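Local coordinates for protein putative poly(3-hydroxybutyrate) depolymerase LpqC (Bordetella parapertussis 12822, PDB 3D0K) that is a putative poly(3-hydroxybutyrate) depolymerase, probably a serine hydrolase that cleaves ester bonds on an alpha-beta-alpha sandwich scaffold, at residues I210-Q215 and A239-Y244; P267-G270 and A275-Q278; V58-V63 and Q152-L157; G104-A109 and H184-G189. All blocks are in the same frame, centred on the assembly; numbering follows the deposited sequence.

In the fold
The chain folds as an alpha-beta-alpha sandwich whose probable catalytic triad is S148, D216 and H271. Interactions 1 and 2, with centres about 12 Å apart, flank that site: I210-Q215 leads into D216 and P267-G270 into H271. D214 OD1 accepts a probable hydrogen bond from G268 N at 2.9 Å, tying the two loops together. Interaction 3, near the chain's centre, packs strand 56-60 against the helix that follows S148, and meets interaction 1 where Y244 OH approaches H155 ND1 at 3.4 Å. Interaction 4 joins outlying loops and reaches interaction 3 through R156 CD and F186 CZ, 3.8 Å apart; its centre is about 30 Å from that of interaction 2.

Interaction 1 (I210-Q215 and A239-Y244); sequences ILAGDQ and ARARHY
I210 CD1 comes obliquely onto the Y244 ring, 3.6 Å from CD2, and the ring also has aromatic neighbours: Y177 and W261 stack with it, and H155 meets it edge-to-face. This is the strand-helix half of a beta-alpha-beta crossover in the alpha-beta-alpha sandwich: strand 209-213, second from one edge of the sheet, leads out through a loop, helix 237-255 packs back across the sheet, and the chain re-enters as the outermost strand 262-266, parallel to it. The short axes pass 8.7 Å apart with their N-to-C directions 153° from each other, close to antiparallel.

I210 uses both of its branches. CG1 stands beside the backbone N (chi1 -59°) and, with the chain extended beyond it, CD1 reaches the tyrosine, while CG2, anti to that N, turns to A241 and stops 4.0 Å from its CB. Y244 reaches the strand because its CG is anti to its own backbone N (chi1 -178°). No hydrogen bond crosses between the segments; the contact is hydrocarbon throughout, and all four touching residues are buried. L211 points to the other face of the sheet, where helix 273-286 covers it with M276, C280 and L283.

On the same helix as Y244, the guanidinium of R240 gives hydrogen bonds to the carbonyls of G175, P225 and G234, fixing the helix to surrounding loops. Two residues along the strand from I210, A212 CB rests 3.6 Å from A241 CB, two small side chains in direct contact.

Interaction 2 (P267-G270 and A275-Q278); sequences PGIG and AMSQ
I269 drives its CG2 methyl into the first turn of helix 273-286, and this one carbon carries the tight part of the contact. It sits 3.7 Å from A275 CB and 3.6 Å from the selenium of M276, a selenomethionine, so that it is held against two successive helix residues. CG2 is anti to the backbone N of I269, which aims it at the helix and leaves CG1 on the flank. The M276 chain bends at both chi2 (-69°) and chi3 (-78°), so the isoleucine and selenomethionine side chains run by one another, heading opposite ways.

Beyond this point the fit slackens. G270 offers only its carbonyl O, 4.2 Å from M276 CG, and no hydrogen bond spans the two segments. G268 and exposed P267 make up the outer side of the loop; the proline packs on L295 of helix 292-298.

I269 and G270 immediately precede H271, the probable histidine of a Ser-His-Asp triad, so this packing belongs to the loop that follows the last strand and, in alpha/beta-hydrolases, carries the catalytic histidine.

Interaction 3 (V58-V63 and Q152-L157); sequences VVQHGV and QFVHRL. With SO4 (sulfate ion), chain E.
Q60 lays its side chain over the ring of F153, starting with CG at 3.8 Å from F153 CD1. The glutamine leaves the backbone with CG anti to its carbonyl carbon and then bends sharply at chi2 (-65°), which folds the amide over the phenyl. CD therefore lies 3.8 Å from F153 CE1, and the amide and ring planes are stacked only 24° apart. F153 in turn swings out from helix 149-160 with CG anti to its backbone N (chi1 -177°), bringing one ring face under the amide. V154 CG2 adds a lighter touch, 4.2 Å from Q60 CG. Y101 also meets the phenyl, and Y121 meets it edge-to-face.

At the helix start Q152 is extended beyond CG, and both ends of its amide are used. NE2 gives a 2.8 Å hydrogen bond to O1 of a sulfate ion, probably from the crystallisation liquor, also bound by R237, while OE1 accepts from R156 NH1 at 2.9 Å on a lone pair in the carbonyl plane. Across the way, H61 ND1 bonds to O of the next residue, G62, at 3.0 Å, while NE2 is hydrogen-bonded to F90 N; together they fix the imidazole's rotation where strand 56-60 ends.

V154 also touches the GxSxG turn around S148, consistent with the nucleophile elbow of an alpha/beta-hydrolase, with its helix packed here against a central parallel strand.

Interaction 4 (G104-A109 and H184-G189); sequences GRAFTA and HRFPEG. With SO4 (sulfate ion), chain F.
Two irregular loops meet beside the alpha-beta-alpha sandwich, A106 and F107 from the connection between helices 97-100 and 122-133, R185 and F186 from the one between strand 168-172 and helix 197-205. A106 CB approaches F186 CE2 at 3.6 Å, on the buried side, where W119 packs against both residues.

F107 presents the rim of its ring to the second loop. Its CZ lies 3.4 Å from the carbonyl O of F186, near the F107 ring plane, while CE1 comes to the edge of the F186 ring, 4.0 Å from CD2. R185 closes the outer side: its CG stands 4.2 Å from F107 CZ, and the chain, bent at chi3 (-69°), brings the edge of the guanidinium to F107 CE2. F186 precedes P187 through a cis peptide, and P187 CB lies over the centre of one F186 ring face, 3.8 Å above its plane. T108 OG1 donates a 2.8 Å hydrogen bond to O1 of a sulfate ion, probably from the crystallisation liquor, and accepts one from N112.

Mostly apolar side-chain contacts thus hold the loops together, with no hydrogen bond between them, the faintly positive rim of F107 probably gaining electrostatic attraction from the F186 carbonyl.

Interaction 1 (I210-Q215 and A239-Y244)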
loop_
_atom_site.group_PDB
_atom_site.type_symbol
_atom_site.label_atom_id
_atom_site.label_comp_id
_atom_site.label_asym_id
_atom_site.label_seq_id
_atom_site.Cartn_x
_atom_site.Cartn_y
_atom_site.Cartn_z
ATOM N N ILE A 210 3.462 -8.150 6.579
ATOM C CA ILE A 210 4.660 -7.415 6.311
ATOM C C ILE A 210 5.507 -8.335 5.490
ATOM O O ILE A 210 5.916 -9.404 5.984
ATOM C CB ILE A 210 5.379 -7.045 7.595
ATOM C CG1 ILE A 210 4.435 -6.183 8.476
ATOM C CG2 ILE A 210 6.744 -6.410 7.263
ATOM C CD1 ILE A 210 4.877 -6.300 10.018
ATOM N N LEU A 211 5.736 -7.973 4.215
ATOM C CA LEU A 211 6.456 -8.883 3.314
ATOM C C LEU A 211 7.875 -8.345 3.136
ATOM O O LEU A 211 8.064 -7.221 2.614
ATOM C CB LEU A 211 5.776 -8.994 1.972
ATOM C CG LEU A 211 6.121 -10.092 0.979
ATOM C CD1 LEU A 211 5.844 -11.532 1.525
ATOM C CD2 LEU A 211 5.303 -9.911 -0.341
ATOM N N ALA A 212 8.845 -9.128 3.583
ATOM C CA ALA A 212 10.235 -8.636 3.689
ATOM C C ALA A 212 11.217 -9.551 2.939
ATOM O O ALA A 212 11.357 -10.721 3.286
ATOM C CB ALA A 212 10.629 -8.460 5.177
ATOM N N GLY A 213 11.908 -9.017 1.927
ATOM C CA GLY A 213 12.937 -9.790 1.223
ATOM C C GLY A 213 14.155 -9.868 2.100
ATOM O O GLY A 213 14.609 -8.844 2.651
ATOM N N ASP A 214 14.702 -11.072 2.281
ATOM C CA ASP A 214 15.853 -11.225 3.174
ATOM C C ASP A 214 17.194 -10.821 2.570
ATOM O O ASP A 214 18.231 -10.848 3.244
ATOM C CB ASP A 214 15.887 -12.610 3.843
ATOM C CG ASP A 214 16.299 -13.746 2.901
ATOM O OD1 ASP A 214 16.732 -13.502 1.741
ATOM O OD2 ASP A 214 16.193 -14.916 3.359
ATOM N N GLN A 215 17.162 -10.454 1.294
ATOM C CA GLN A 215 18.273 -9.844 0.608
ATOM C C GLN A 215 18.084 -8.306 0.470
ATOM O O GLN A 215 18.876 -7.652 -0.204
ATOM C CB GLN A 215 18.475 -10.489 -0.782
ATOM C CG GLN A 215 18.822 -11.999 -0.756
ATOM C CD GLN A 215 19.999 -12.312 0.159
ATOM O OE1 GLN A 215 19.828 -12.978 1.175
ATOM N NE2 GLN A 215 21.190 -11.791 -0.176
ATOM N N ALA A 239 16.042 -5.531 8.367
ATOM C CA ALA A 239 16.056 -5.303 9.836
ATOM C C ALA A 239 14.862 -4.466 10.297
ATOM O O ALA A 239 14.283 -4.745 11.347
ATOM C CB ALA A 239 17.335 -4.635 10.298
ATOM N N ARG A 240 14.526 -3.421 9.534
ATOM C CA ARG A 240 13.453 -2.543 9.950
ATOM C C ARG A 240 12.114 -3.249 9.970
ATOM O O ARG A 240 11.251 -2.941 10.831
ATOM C CB ARG A 240 13.381 -1.300 9.063
ATOM C CG ARG A 240 14.641 -0.518 9.165
ATOM C CD ARG A 240 14.650 0.782 8.343
ATOM N NE ARG A 240 15.982 1.380 8.468
ATOM C CZ ARG A 240 16.449 2.375 7.714
ATOM N NH1 ARG A 240 15.703 2.899 6.757
ATOM N NH2 ARG A 240 17.684 2.830 7.887
ATOM N N ALA A 241 11.914 -4.155 9.012
ATOM C CA ALA A 241 10.685 -4.967 8.945
ATOM C C ALA A 241 10.512 -5.792 10.238
ATOM O O ALA A 241 9.454 -5.799 10.865
ATOM C CB ALA A 241 10.725 -5.905 7.698
ATOM N N ARG A 242 11.593 -6.402 10.711
ATOM C CA ARG A 242 11.551 -7.198 11.947
ATOM C C ARG A 242 11.305 -6.311 13.168
ATOM O O ARG A 242 10.594 -6.691 14.100
ATOM C CB ARG A 242 12.883 -7.943 12.173
ATOM C CG ARG A 242 13.335 -8.840 11.020
ATOM C CD ARG A 242 14.189 -10.045 11.598
ATOM N NE ARG A 242 13.219 -11.093 11.941
ATOM C CZ ARG A 242 12.972 -12.193 11.223
ATOM N NH1 ARG A 242 12.028 -13.039 11.633
ATOM N NH2 ARG A 242 13.669 -12.474 10.119
ATOM N N HIS A 243 11.893 -5.130 13.145
ATOM C CA HIS A 243 11.753 -4.147 14.217
ATOM C C HIS A 243 10.268 -3.744 14.305
ATOM O O HIS A 243 9.723 -3.700 15.408
ATOM C CB HIS A 243 12.651 -2.954 13.918
ATOM C CG HIS A 243 12.694 -1.909 14.994
ATOM N ND1 HIS A 243 11.767 -0.890 15.073
ATOM C CD2 HIS A 243 13.564 -1.702 16.008
ATOM C CE1 HIS A 243 12.059 -0.103 16.103
ATOM N NE2 HIS A 243 13.144 -0.574 16.690
ATOM N N TYR A 244 9.640 -3.442 13.165
ATOM C CA TYR A 244 8.224 -3.029 13.143
ATOM C C TYR A 244 7.298 -4.109 13.696
ATOM O O TYR A 244 6.424 -3.847 14.551
ATOM C CB TYR A 244 7.810 -2.661 11.703
ATOM C CG TYR A 244 6.398 -2.174 11.538
ATOM C CD1 TYR A 244 5.929 -0.993 12.175
ATOM C CD2 TYR A 244 5.530 -2.852 10.651
ATOM C CE1 TYR A 244 4.586 -0.545 11.956
ATOM C CE2 TYR A 244 4.257 -2.382 10.416
ATOM C CZ TYR A 244 3.804 -1.236 11.078
ATOM O OH TYR A 244 2.517 -0.794 10.801
#

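Interaction 2 (P267-G270 and A275-Q278)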
loop_
_atom_site.group_PDB
_atom_site.type_symbol
_atom_site.label_atom_id
_atom_site.label_comp_id
_atom_site.label_asym_id
_atom_site.label_seq_id
_atom_site.Cartn_x
_atom_site.Cartn_y
_atom_site.Cartn_z
ATOM N N PRO A 267 12.720 -15.589 1.016
ATOM C CA PRO A 267 14.122 -15.956 0.888
ATOM C C PRO A 267 14.677 -15.650 -0.512
ATOM O O PRO A 267 14.048 -15.988 -1.547
ATOM C CB PRO A 267 14.145 -17.470 1.200
ATOM C CG PRO A 267 12.713 -17.923 1.341
ATOM C CD PRO A 267 11.815 -16.750 1.052
ATOM N N GLY A 268 15.822 -14.979 -0.531
ATOM C CA GLY A 268 16.576 -14.735 -1.765
ATOM C C GLY A 268 16.104 -13.583 -2.649
ATOM O O GLY A 268 16.593 -13.431 -3.752
ATOM N N ILE A 269 15.167 -12.771 -2.179
ATOM C CA ILE A 269 14.670 -11.645 -2.937
ATOM C C ILE A 269 15.099 -10.397 -2.194
ATOM O O ILE A 269 15.054 -10.378 -0.972
ATOM C CB ILE A 269 13.129 -11.690 -3.086
ATOM C CG1 ILE A 269 12.667 -12.963 -3.841
ATOM C CG2 ILE A 269 12.586 -10.473 -3.852
ATOM C CD1 ILE A 269 13.409 -13.179 -5.217
ATOM N N GLY A 270 15.494 -9.358 -2.927
ATOM C CA GLY A 270 15.928 -8.114 -2.285
ATOM C C GLY A 270 14.923 -7.002 -2.534
ATOM O O GLY A 270 13.722 -7.207 -2.409
ATOM N N ALA A 275 9.568 -8.586 -8.396
ATOM C CA ALA A 275 9.620 -9.893 -7.726
ATOM C C ALA A 275 8.645 -9.914 -6.538
ATOM O O ALA A 275 7.982 -10.904 -6.314
ATOM C CB ALA A 275 11.026 -10.206 -7.226
HETATM N N MSE A 276 8.602 -8.833 -5.756
HETATM C CA MSE A 276 7.798 -8.817 -4.551
HETATM C C MSE A 276 6.301 -8.809 -4.933
HETATM O O MSE A 276 5.479 -9.430 -4.244
HETATM C CB MSE A 276 8.135 -7.633 -3.635
HETATM C CG MSE A 276 9.600 -7.651 -3.112
HETATM SE SE MSE A 276 9.869 -9.179 -1.823
HETATM C CE MSE A 276 8.994 -8.282 -0.307
ATOM N N SER A 277 5.968 -8.143 -6.039
ATOM C CA SER A 277 4.626 -8.213 -6.625
ATOM C C SER A 277 4.212 -9.660 -6.969
ATOM O O SER A 277 3.095 -10.073 -6.652
ATOM C CB SER A 277 4.494 -7.322 -7.881
ATOM O OG SER A 277 4.631 -5.951 -7.554
ATOM N N GLN A 278 5.078 -10.407 -7.637
ATOM C CA GLN A 278 4.737 -11.755 -8.066
ATOM C C GLN A 278 4.677 -12.743 -6.888
ATOM O O GLN A 278 3.877 -13.688 -6.881
ATOM C CB GLN A 278 5.719 -12.207 -9.156
ATOM C CG GLN A 278 5.735 -11.263 -10.358
ATOM C CD GLN A 278 5.871 -11.984 -11.676
ATOM O OE1 GLN A 278 6.900 -12.613 -11.965
ATOM N NE2 GLN A 278 4.821 -11.892 -12.510
#

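Interaction 3 (V58-V63 and Q152-L157)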
loop_
_atom_site.group_PDB
_atom_site.type_symbol
_atom_site.label_atom_id
_atom_site.label_comp_id
_atom_site.label_asym_id
_atom_site.label_seq_id
_atom_site.Cartn_x
_atom_site.Cartn_y
_atom_site.Cartn_z
ATOM N N VAL A 58 -5.321 -3.156 -5.464
ATOM C CA VAL A 58 -4.826 -1.766 -5.497
ATOM C C VAL A 58 -3.294 -1.924 -5.312
ATOM O O VAL A 58 -2.863 -2.576 -4.380
ATOM C CB VAL A 58 -5.446 -0.926 -4.403
ATOM C CG1 VAL A 58 -4.880 0.504 -4.390
ATOM C CG2 VAL A 58 -7.026 -0.859 -4.575
ATOM N N VAL A 59 -2.505 -1.354 -6.211
ATOM C CA VAL A 59 -1.036 -1.511 -6.148
ATOM C C VAL A 59 -0.405 -0.149 -5.951
ATOM O O VAL A 59 -0.617 0.748 -6.785
ATOM C CB VAL A 59 -0.534 -2.167 -7.461
ATOM C CG1 VAL A 59 0.957 -2.179 -7.519
ATOM C CG2 VAL A 59 -1.107 -3.576 -7.611
ATOM N N GLN A 60 0.397 0.032 -4.895
ATOM C CA GLN A 60 1.066 1.327 -4.694
ATOM C C GLN A 60 2.565 1.306 -5.012
ATOM O O GLN A 60 3.280 0.507 -4.437
ATOM C CB GLN A 60 0.858 1.844 -3.292
ATOM C CG GLN A 60 -0.615 2.161 -2.959
ATOM C CD GLN A 60 -1.137 3.318 -3.816
ATOM O OE1 GLN A 60 -0.349 4.185 -4.292
ATOM N NE2 GLN A 60 -2.445 3.363 -4.001
ATOM N N HIS A 61 2.976 2.204 -5.902
ATOM C CA HIS A 61 4.358 2.292 -6.463
ATOM C C HIS A 61 5.349 2.716 -5.385
ATOM O O HIS A 61 4.956 3.213 -4.333
ATOM C CB HIS A 61 4.374 3.295 -7.649
ATOM C CG HIS A 61 3.810 4.667 -7.326
ATOM N ND1 HIS A 61 4.312 5.480 -6.329
ATOM C CD2 HIS A 61 2.780 5.363 -7.885
ATOM C CE1 HIS A 61 3.622 6.608 -6.283
ATOM N NE2 HIS A 61 2.705 6.567 -7.237
ATOM N N GLY A 62 6.649 2.548 -5.632
ATOM C CA GLY A 62 7.598 3.081 -4.665
ATOM C C GLY A 62 7.995 4.525 -4.994
ATOM O O GLY A 62 7.187 5.311 -5.541
ATOM N N VAL A 63 9.255 4.837 -4.713
ATOM C CA VAL A 63 9.777 6.209 -4.698
ATOM C C VAL A 63 9.838 6.838 -6.100
ATOM O O VAL A 63 9.622 8.058 -6.255
ATOM C CB VAL A 63 11.165 6.271 -3.947
ATOM C CG1 VAL A 63 12.273 5.573 -4.750
ATOM C CG2 VAL A 63 11.535 7.740 -3.586
ATOM N N GLN A 152 5.468 1.977 2.700
ATOM C CA GLN A 152 5.276 3.063 3.723
ATOM C C GLN A 152 3.820 3.599 3.665
ATOM O O GLN A 152 3.148 3.686 4.686
ATOM C CB GLN A 152 6.232 4.192 3.514
ATOM C CG GLN A 152 7.690 3.804 3.671
ATOM C CD GLN A 152 8.581 5.021 3.616
ATOM O OE1 GLN A 152 8.203 6.062 4.105
ATOM N NE2 GLN A 152 9.792 4.877 3.054
ATOM N N PHE A 153 3.351 3.930 2.462
ATOM C CA PHE A 153 1.980 4.426 2.253
ATOM C C PHE A 153 0.929 3.463 2.808
ATOM O O PHE A 153 0.023 3.884 3.529
ATOM C CB PHE A 153 1.818 4.629 0.737
ATOM C CG PHE A 153 0.495 5.212 0.283
ATOM C CD1 PHE A 153 -0.624 4.381 0.080
ATOM C CD2 PHE A 153 0.405 6.567 -0.060
ATOM C CE1 PHE A 153 -1.812 4.904 -0.385
ATOM C CE2 PHE A 153 -0.811 7.088 -0.574
ATOM C CZ PHE A 153 -1.886 6.247 -0.746
ATOM N N VAL A 154 1.050 2.177 2.466
ATOM C CA VAL A 154 0.046 1.200 2.854
ATOM C C VAL A 154 -0.077 1.023 4.381
ATOM O O VAL A 154 -1.202 1.007 4.911
ATOM C CB VAL A 154 0.283 -0.137 2.102
ATOM C CG1 VAL A 154 -0.466 -1.338 2.752
ATOM C CG2 VAL A 154 -0.045 0.038 0.622
ATOM N N HIS A 155 1.058 0.898 5.092
ATOM C CA HIS A 155 0.949 0.682 6.563
ATOM C C HIS A 155 0.479 1.932 7.297
ATOM O O HIS A 155 -0.204 1.830 8.312
ATOM C CB HIS A 155 2.208 0.052 7.212
ATOM C CG HIS A 155 3.354 0.996 7.421
ATOM N ND1 HIS A 155 3.595 1.615 8.634
ATOM C CD2 HIS A 155 4.393 1.327 6.616
ATOM C CE1 HIS A 155 4.710 2.340 8.542
ATOM N NE2 HIS A 155 5.185 2.214 7.316
ATOM N N ARG A 156 0.765 3.092 6.717
ATOM C CA ARG A 156 0.330 4.373 7.310
ATOM C C ARG A 156 -1.151 4.590 6.963
ATOM O O ARG A 156 -1.864 5.189 7.738
ATOM C CB ARG A 156 1.164 5.527 6.797
ATOM C CG ARG A 156 2.599 5.426 7.357
ATOM C CD ARG A 156 3.485 6.585 6.971
ATOM N NE ARG A 156 4.812 6.260 7.547
ATOM C CZ ARG A 156 5.993 6.446 6.966
ATOM N NH1 ARG A 156 6.092 7.032 5.777
ATOM N NH2 ARG A 156 7.110 6.064 7.598
ATOM N N LEU A 157 -1.579 4.089 5.809
ATOM C CA LEU A 157 -2.989 4.073 5.449
ATOM C C LEU A 157 -3.753 3.236 6.502
ATOM O O LEU A 157 -4.792 3.661 7.058
ATOM C CB LEU A 157 -3.142 3.501 4.030
ATOM C CG LEU A 157 -4.568 3.379 3.456
ATOM C CD1 LEU A 157 -4.542 3.351 1.940
ATOM C CD2 LEU A 157 -5.415 2.173 3.995
HETATM S S SO4 E . 11.848 3.511 0.473
HETATM O O1 SO4 E . 10.620 2.998 1.083
HETATM O O2 SO4 E . 12.116 4.811 1.107
HETATM O O3 SO4 E . 13.015 2.696 0.656
HETATM O O4 SO4 E . 11.677 3.881 -0.916
#

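Interaction 4 (G104-A109 and H184-G189)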
loop_
_atom_site.group_PDB
_atom_site.type_symbol
_atom_site.label_atom_id
_atom_site.label_comp_id
_atom_site.label_asym_id
_atom_site.label_seq_id
_atom_site.Cartn_x
_atom_site.Cartn_y
_atom_site.Cartn_z
ATOM N N GLY A 104 1.522 10.928 3.385
ATOM C CA GLY A 104 0.056 11.143 3.273
ATOM C C GLY A 104 -0.421 12.613 3.342
ATOM O O GLY A 104 -1.609 12.864 3.542
ATOM N N ARG A 105 0.480 13.570 3.173
ATOM C CA ARG A 105 0.120 15.010 3.357
ATOM C C ARG A 105 -0.622 15.224 4.711
ATOM O O ARG A 105 -1.692 15.855 4.748
ATOM C CB ARG A 105 -0.779 15.507 2.189
ATOM C CG ARG A 105 -0.056 16.116 1.048
ATOM C CD ARG A 105 -0.950 16.802 0.006
ATOM N NE ARG A 105 -1.276 18.136 0.424
ATOM C CZ ARG A 105 -2.500 18.581 0.692
ATOM N NH1 ARG A 105 -2.662 19.826 1.112
ATOM N NH2 ARG A 105 -3.556 17.798 0.541
ATOM N N ALA A 106 -0.091 14.629 5.784
ATOM C CA ALA A 106 -0.755 14.610 7.089
ATOM C C ALA A 106 -0.789 16.012 7.731
ATOM O O ALA A 106 -1.607 16.281 8.621
ATOM C CB ALA A 106 -0.084 13.659 8.009
ATOM N N PHE A 107 0.122 16.879 7.312
ATOM C CA PHE A 107 0.256 18.198 7.936
ATOM C C PHE A 107 -0.062 19.281 6.973
ATOM O O PHE A 107 0.213 19.138 5.803
ATOM C CB PHE A 107 1.667 18.407 8.475
ATOM C CG PHE A 107 2.018 17.462 9.556
ATOM C CD1 PHE A 107 2.790 16.338 9.280
ATOM C CD2 PHE A 107 1.542 17.670 10.855
ATOM C CE1 PHE A 107 3.088 15.419 10.290
ATOM C CE2 PHE A 107 1.842 16.777 11.873
ATOM C CZ PHE A 107 2.636 15.640 11.590
ATOM N N THR A 108 -0.625 20.377 7.482
ATOM C CA THR A 108 -0.731 21.594 6.717
ATOM C C THR A 108 0.676 22.176 6.642
ATOM O O THR A 108 1.611 21.693 7.313
ATOM C CB THR A 108 -1.667 22.652 7.398
ATOM O OG1 THR A 108 -1.101 23.061 8.650
ATOM C CG2 THR A 108 -3.080 22.088 7.610
ATOM N N ALA A 109 0.829 23.240 5.856
ATOM C CA ALA A 109 2.112 23.901 5.736
ATOM C C ALA A 109 2.619 24.482 7.062
ATOM O O ALA A 109 3.825 24.555 7.282
ATOM C CB ALA A 109 2.029 24.997 4.679
ATOM N N HIS A 184 5.969 9.224 19.705
ATOM C CA HIS A 184 6.626 10.053 18.687
ATOM C C HIS A 184 5.582 10.662 17.781
ATOM O O HIS A 184 4.520 10.057 17.545
ATOM C CB HIS A 184 7.619 9.232 17.858
ATOM C CG HIS A 184 8.492 8.361 18.691
ATOM N ND1 HIS A 184 8.437 6.982 18.641
ATOM C CD2 HIS A 184 9.394 8.670 19.649
ATOM C CE1 HIS A 184 9.298 6.485 19.510
ATOM N NE2 HIS A 184 9.881 7.485 20.141
ATOM N N ARG A 185 5.888 11.875 17.287
ATOM C CA ARG A 185 5.024 12.552 16.340
ATOM C C ARG A 185 5.094 11.802 15.015
ATOM O O ARG A 185 6.145 11.299 14.618
ATOM C CB ARG A 185 5.500 13.984 16.118
ATOM C CG ARG A 185 4.578 14.861 15.202
ATOM C CD ARG A 185 4.975 16.344 15.350
ATOM N NE ARG A 185 4.592 16.784 16.704
ATOM C CZ ARG A 185 3.408 17.346 16.992
ATOM N NH1 ARG A 185 2.528 17.567 16.000
ATOM N NH2 ARG A 185 3.108 17.714 18.246
ATOM N N PHE A 186 3.963 11.729 14.358
ATOM C CA PHE A 186 3.919 11.255 12.983
ATOM C C PHE A 186 4.909 12.044 12.099
ATOM O O PHE A 186 5.032 13.265 12.250
ATOM C CB PHE A 186 2.483 11.355 12.511
ATOM C CG PHE A 186 2.228 10.736 11.183
ATOM C CD1 PHE A 186 1.877 9.396 11.097
ATOM C CD2 PHE A 186 2.333 11.500 10.002
ATOM C CE1 PHE A 186 1.625 8.775 9.842
ATOM C CE2 PHE A 186 2.111 10.896 8.731
ATOM C CZ PHE A 186 1.722 9.540 8.654
ATOM N N PRO A 187 5.626 11.365 11.171
ATOM C CA PRO A 187 5.438 9.954 10.806
ATOM C C PRO A 187 6.257 8.934 11.643
ATOM O O PRO A 187 6.184 7.733 11.356
ATOM C CB PRO A 187 5.852 9.934 9.345
ATOM C CG PRO A 187 6.969 10.999 9.267
ATOM C CD PRO A 187 6.688 12.006 10.357
ATOM N N GLU A 188 7.012 9.376 12.656
ATOM C CA GLU A 188 7.794 8.396 13.429
ATOM C C GLU A 188 6.875 7.520 14.306
ATOM O O GLU A 188 7.106 6.291 14.450
ATOM C CB GLU A 188 8.939 9.034 14.259
ATOM C CG GLU A 188 9.749 7.894 14.952
ATOM C CD GLU A 188 10.877 8.367 15.865
ATOM O OE1 GLU A 188 11.760 7.527 16.189
ATOM O OE2 GLU A 188 10.894 9.560 16.258
ATOM N N GLY A 189 5.810 8.149 14.825
ATOM C CA GLY A 189 4.804 7.492 15.673
ATOM C C GLY A 189 3.430 8.002 15.294
ATOM O O GLY A 189 3.279 8.577 14.217
HETATM S S SO4 F . -3.344 26.017 9.190
HETATM O O1 SO4 F . -2.891 24.804 9.869
HETATM O O2 SO4 F . -3.876 26.916 10.214
HETATM O O3 SO4 F . -2.196 26.635 8.540
HETATM O O4 SO4 F . -4.389 25.780 8.192
#